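Side-chain contacts in putative ring-cleaving dioxygenase MhqO (PDB 3OAJ), which probably acts as an iron-dependent ring-cleaving dioxygenase of the extradiol family that may contribute to the breakdown of aromatic compounds: residues 34-39 with 275-280; 51-54 with 59-62. All blocks are in the same frame, centred on the assembly; numbering follows the deposited sequence.

In the fold
After strand 9-16 and helix 19-29 the chain enters strand 33-39, the outermost strand at one end of an eight-stranded mixed sheet, and turns back into strand 47-52. Contact 2, residues 51-54 with 59-62, then closes the short hairpin loop to strand 61-66, the next strand of that sheet. More than two hundred residues follow before the loop after strand 264-269 returns to strand 33-39 and makes contact 1, residues 34-39 with 275-280. Contact 2 is thus nested inside the long loop closed by contact 1. The two meet where Leu34 packs on Phe51 and Val35 CG1 reaches Asn53 O, 3.7 Å away.

Contact 1 of 2, residues 34-39 with 275-280; sequences LVKQTV and AHDETQ
Lys36 sets CG anti to its backbone N (chi1 -169°), and bends at chi2 and chi3 carry NZ out from the edge strand to the carboxylates of Asp277 and Glu278, forming a salt-bridge network. Glu278 answers with a chain extended beyond CG and slides past the lysine in the opposite direction, while Asp277 meets the lysine head-on from the same loop, its CG held between backbone N and carbonyl carbon. NZ lies 2.7 Å from Asp277 OD1, which it meets nearly along the C-O axis, and 2.8 Å from Glu278 OE1, where it takes the anti lone pair. The approach of Glu278 also brings OE1 alongside the lysine chain, 3.6 Å from Lys36 CE. NZ has a third partner in the carbonyl O of Phe274. A water adds a second route between the segments: it accepts from Gln37 N at 2.9 Å and donates to Glu278 OE1 at 2.7 Å. Farther out, Tyr251 OH holds Asp277 OD2, and the backbone N atoms of Gly284 and Lys286 bind the two oxygens of Glu278. Val35 and Lys36 share Tyr50 as their partner on strand 47-52, a classic bulge. A largely buried ammonium between two carboxylates probably stays protonated; the carboxylates, with the Phe274 carbonyl just before them, fasten the loop to the sheet edge by polar bonds, with little apolar packing.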
loop_
_atom_site.group_PDB
_atom_site.type_symbol
_atom_site.label_atom_id
_atom_site.label_comp_id
_atom_site.label_asym_id
_atom_site.label_seq_id
_atom_site.Cartn_x
_atom_site.Cartn_y
_atom_site.Cartn_z
ATOM N N LEU A 34 11.023 1.194 -7.816
ATOM C CA LEU A 34 10.211 0.223 -8.518
ATOM C C LEU A 34 10.897 -1.118 -8.329
ATOM O O LEU A 34 11.924 -1.380 -8.951
ATOM C CB LEU A 34 10.088 0.568 -10.012
ATOM C CG LEU A 34 9.267 -0.430 -10.848
ATOM C CD1 LEU A 34 7.836 -0.515 -10.359
ATOM C CD2 LEU A 34 9.304 -0.093 -12.334
ATOM N N VAL A 35 10.348 -1.933 -7.424
ATOM C CA VAL A 35 10.974 -3.205 -7.064
ATOM C C VAL A 35 10.492 -4.373 -7.909
ATOM O O VAL A 35 11.133 -5.413 -7.936
ATOM C CB VAL A 35 10.846 -3.541 -5.545
ATOM C CG1 VAL A 35 11.589 -2.506 -4.717
ATOM C CG2 VAL A 35 9.387 -3.660 -5.113
ATOM N N LYS A 36 9.358 -4.217 -8.596
ATOM C CA LYS A 36 8.871 -5.293 -9.473
ATOM C C LYS A 36 7.918 -4.755 -10.524
ATOM O O LYS A 36 6.963 -4.037 -10.217
ATOM C CB LYS A 36 8.182 -6.395 -8.636
ATOM C CG LYS A 36 7.876 -7.696 -9.408
ATOM C CD LYS A 36 9.152 -8.403 -9.858
ATOM C CE LYS A 36 10.102 -8.636 -8.701
ATOM N NZ LYS A 36 11.323 -9.392 -9.128
ATOM N N GLN A 37 8.190 -5.100 -11.780
ATOM C CA GLN A 37 7.203 -4.887 -12.817
ATOM C C GLN A 37 6.773 -6.242 -13.309
ATOM O O GLN A 37 7.588 -7.075 -13.739
ATOM C CB GLN A 37 7.681 -3.994 -13.965
ATOM C CG GLN A 37 8.967 -4.377 -14.585
ATOM C CD GLN A 37 9.225 -3.583 -15.841
ATOM O OE1 GLN A 37 8.506 -3.717 -16.849
ATOM N NE2 GLN A 37 10.243 -2.729 -15.788
ATOM N N THR A 38 5.475 -6.463 -13.201
ATOM C CA THR A 38 4.892 -7.709 -13.654
ATOM C C THR A 38 3.537 -7.392 -14.247
ATOM O O THR A 38 3.288 -6.240 -14.617
ATOM C CB THR A 38 4.886 -8.781 -12.506
ATOM O OG1 THR A 38 4.455 -10.048 -13.020
ATOM C CG2 THR A 38 4.019 -8.362 -11.308
ATOM N N VAL A 39 2.687 -8.399 -14.374
ATOM C CA VAL A 39 1.335 -8.202 -14.874
ATOM C C VAL A 39 0.318 -8.662 -13.831
ATOM O O VAL A 39 0.660 -9.404 -12.906
ATOM C CB VAL A 39 1.101 -8.930 -16.227
ATOM C CG1 VAL A 39 2.009 -8.363 -17.322
ATOM C CG2 VAL A 39 1.292 -10.443 -16.097
ATOM N N ALA A 275 13.189 -10.315 -4.583
ATOM C CA ALA A 275 14.549 -10.611 -5.056
ATOM C C ALA A 275 14.804 -12.072 -5.425
ATOM O O ALA A 275 15.956 -12.511 -5.447
ATOM C CB ALA A 275 15.564 -10.166 -4.020
ATOM N N HIS A 276 13.758 -12.828 -5.729
ATOM C CA HIS A 276 13.963 -14.257 -5.967
ATOM C C HIS A 276 13.734 -14.688 -7.413
ATOM O O HIS A 276 13.907 -15.866 -7.727
ATOM C CB HIS A 276 13.096 -15.094 -5.030
ATOM C CG HIS A 276 11.715 -15.315 -5.546
ATOM N ND1 HIS A 276 10.704 -14.400 -5.368
ATOM C CD2 HIS A 276 11.184 -16.329 -6.271
ATOM C CE1 HIS A 276 9.604 -14.848 -5.947
ATOM N NE2 HIS A 276 9.868 -16.019 -6.497
ATOM N N ASP A 277 13.307 -13.767 -8.277
ATOM C CA ASP A 277 13.393 -14.010 -9.718
ATOM C C ASP A 277 14.230 -12.944 -10.434
ATOM O O ASP A 277 14.442 -13.009 -11.642
ATOM C CB ASP A 277 12.015 -14.225 -10.365
ATOM C CG ASP A 277 11.104 -13.019 -10.258
ATOM O OD1 ASP A 277 11.494 -12.000 -9.660
ATOM O OD2 ASP A 277 9.969 -13.119 -10.770
ATOM N N GLU A 278 14.702 -11.974 -9.649
ATOM C CA GLU A 278 15.721 -11.020 -10.047
ATOM C C GLU A 278 16.617 -10.818 -8.833
ATOM O O GLU A 278 16.189 -11.009 -7.695
ATOM C CB GLU A 278 15.107 -9.665 -10.415
ATOM C CG GLU A 278 14.190 -9.658 -11.617
ATOM C CD GLU A 278 13.560 -8.302 -11.859
ATOM O OE1 GLU A 278 12.602 -7.950 -11.136
ATOM O OE2 GLU A 278 14.021 -7.584 -12.769
ATOM N N THR A 279 17.851 -10.394 -9.061
ATOM C CA THR A 279 18.748 -10.060 -7.953
ATOM C C THR A 279 18.239 -8.821 -7.224
ATOM O O THR A 279 17.496 -8.013 -7.795
ATOM C CB THR A 279 20.187 -9.809 -8.427
ATOM O OG1 THR A 279 20.221 -8.665 -9.291
ATOM C CG2 THR A 279 20.740 -11.040 -9.157
ATOM N N GLN A 280 18.627 -8.682 -5.959
ATOM C CA GLN A 280 18.257 -7.512 -5.160
ATOM C C GLN A 280 18.714 -6.218 -5.840
ATOM O O GLN A 280 18.020 -5.199 -5.801
ATOM C CB GLN A 280 18.860 -7.605 -3.750
ATOM C CG GLN A 280 18.427 -8.838 -2.957
ATOM C CD GLN A 280 18.319 -8.587 -1.462
ATOM O OE1 GLN A 280 19.318 -8.579 -0.742
ATOM N NE2 GLN A 280 17.091 -8.389 -0.986
HETATM O O HOH W 1 10.806 -6.362 -12.286
#

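Contact 2 of 2, residues 51-54 with 59-62; sequences FGNE and GTII
Phe51 and Ile62 pair tightly in the hairpin of strands 47-52 and 61-66, part of the first vicinal oxygen chelate (glyoxalase/dioxygenase) module, whose sheet carries the metal site. In this antiparallel hydrogen-bonded pair Phe51 N gives its hydrogen to Ile62 O at 2.9 Å, and Ile62 N returns one to Phe51 O at 2.9 Å. The first bond is nearly straight, 172° at the hydrogen; the second is more bent, 146°. CA-H...O contacts add to the fit, Ile61 CA to Phe51 O at 3.2 Å and Gly52 CA to Thr60 O at 3.3 Å. Ile62 CG2 packs on Phe51 CB at 3.8 Å; beyond that touch the two side chains part, the Phe51 ring going to helix 19-29. Ile61 turns away from residues 51-54 and touches His11, a ligand of the bound zinc.

Toward the turn, side chains take over from the ladder. Thr60 and Asn53 cross at about a right angle, Thr60 CG2 lying 3.7 Å from Asn53 CG. Thr60 OG1, placed by chi1 79° between its own backbone N and carbonyl carbon, accepts from Asn53 N at 3.2 Å and is also hydrogen-bonded to Lys57 O. Asn53 OD1 takes the N atoms of Gly55 and Lys57. By contrast, partly exposed Glu54 bonds Thr139 N through OE1. Main-chain bonds therefore fix the strands, whereas side-chain oxygens satisfy the turn amides.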
loop_
_atom_site.group_PDB
_atom_site.type_symbol
_atom_site.label_atom_id
_atom_site.label_comp_id
_atom_site.label_asym_id
_atom_site.label_seq_id
_atom_site.Cartn_x
_atom_site.Cartn_y
_atom_site.Cartn_z
ATOM N N PHE A 51 6.147 -0.720 -5.856
ATOM C CA PHE A 51 7.142 0.252 -5.391
ATOM C C PHE A 51 7.361 0.057 -3.899
ATOM O O PHE A 51 6.445 -0.344 -3.167
ATOM C CB PHE A 51 6.658 1.695 -5.618
ATOM C CG PHE A 51 6.486 2.077 -7.073
ATOM C CD1 PHE A 51 7.502 2.739 -7.759
ATOM C CD2 PHE A 51 5.293 1.806 -7.752
ATOM C CE1 PHE A 51 7.347 3.106 -9.091
ATOM C CE2 PHE A 51 5.135 2.161 -9.103
ATOM C CZ PHE A 51 6.158 2.819 -9.764
ATOM N N GLY A 52 8.564 0.354 -3.428
ATOM C CA GLY A 52 8.820 0.271 -2.001
ATOM C C GLY A 52 10.143 0.910 -1.636
ATOM O O GLY A 52 10.676 1.742 -2.393
ATOM N N ASN A 53 10.684 0.517 -0.483
ATOM C CA ASN A 53 12.010 0.977 -0.083
ATOM C C ASN A 53 13.092 0.233 -0.867
ATOM O O ASN A 53 12.784 -0.511 -1.803
ATOM C CB ASN A 53 12.196 0.907 1.445
ATOM C CG ASN A 53 12.427 -0.506 1.973
ATOM O OD1 ASN A 53 12.285 -1.499 1.261
ATOM N ND2 ASN A 53 12.815 -0.589 3.239
ATOM N N GLU A 54 14.356 0.408 -0.493
ATOM C CA GLU A 54 15.457 -0.192 -1.265
ATOM C C GLU A 54 15.277 -1.704 -1.431
ATOM O O GLU A 54 15.664 -2.258 -2.457
ATOM C CB GLU A 54 16.830 0.174 -0.677
ATOM C CG GLU A 54 17.279 -0.646 0.520
ATOM C CD GLU A 54 16.479 -0.370 1.784
ATOM O OE1 GLU A 54 16.108 0.805 2.040
ATOM O OE2 GLU A 54 16.195 -1.346 2.516
ATOM N N GLY A 59 5.572 -3.713 4.497
ATOM C CA GLY A 59 5.274 -2.478 5.206
ATOM C C GLY A 59 5.725 -1.226 4.483
ATOM O O GLY A 59 5.457 -0.122 4.958
ATOM N N THR A 60 6.364 -1.402 3.322
ATOM C CA THR A 60 6.795 -0.280 2.474
ATOM C C THR A 60 6.206 -0.323 1.070
ATOM O O THR A 60 6.432 0.592 0.285
ATOM C CB THR A 60 8.332 -0.230 2.297
ATOM O OG1 THR A 60 8.749 -1.202 1.325
ATOM C CG2 THR A 60 9.124 -0.432 3.623
ATOM N N ILE A 61 5.440 -1.378 0.773
ATOM C CA ILE A 61 5.080 -1.756 -0.593
ATOM C C ILE A 61 3.737 -1.184 -1.036
ATOM O O ILE A 61 2.693 -1.552 -0.513
ATOM C CB ILE A 61 5.004 -3.295 -0.738
ATOM C CG1 ILE A 61 6.297 -3.972 -0.250
ATOM C CG2 ILE A 61 4.660 -3.700 -2.185
ATOM C CD1 ILE A 61 6.107 -5.455 0.069
ATOM N N ILE A 62 3.793 -0.263 -1.987
ATOM C CA ILE A 62 2.589 0.261 -2.630
ATOM C C ILE A 62 2.550 -0.313 -4.035
ATOM O O ILE A 62 3.536 -0.289 -4.767
ATOM C CB ILE A 62 2.543 1.836 -2.575
ATOM C CG1 ILE A 62 1.203 2.371 -3.120
ATOM C CG2 ILE A 62 3.764 2.469 -3.263
ATOM C CD1 ILE A 62 -0.018 2.074 -2.246
#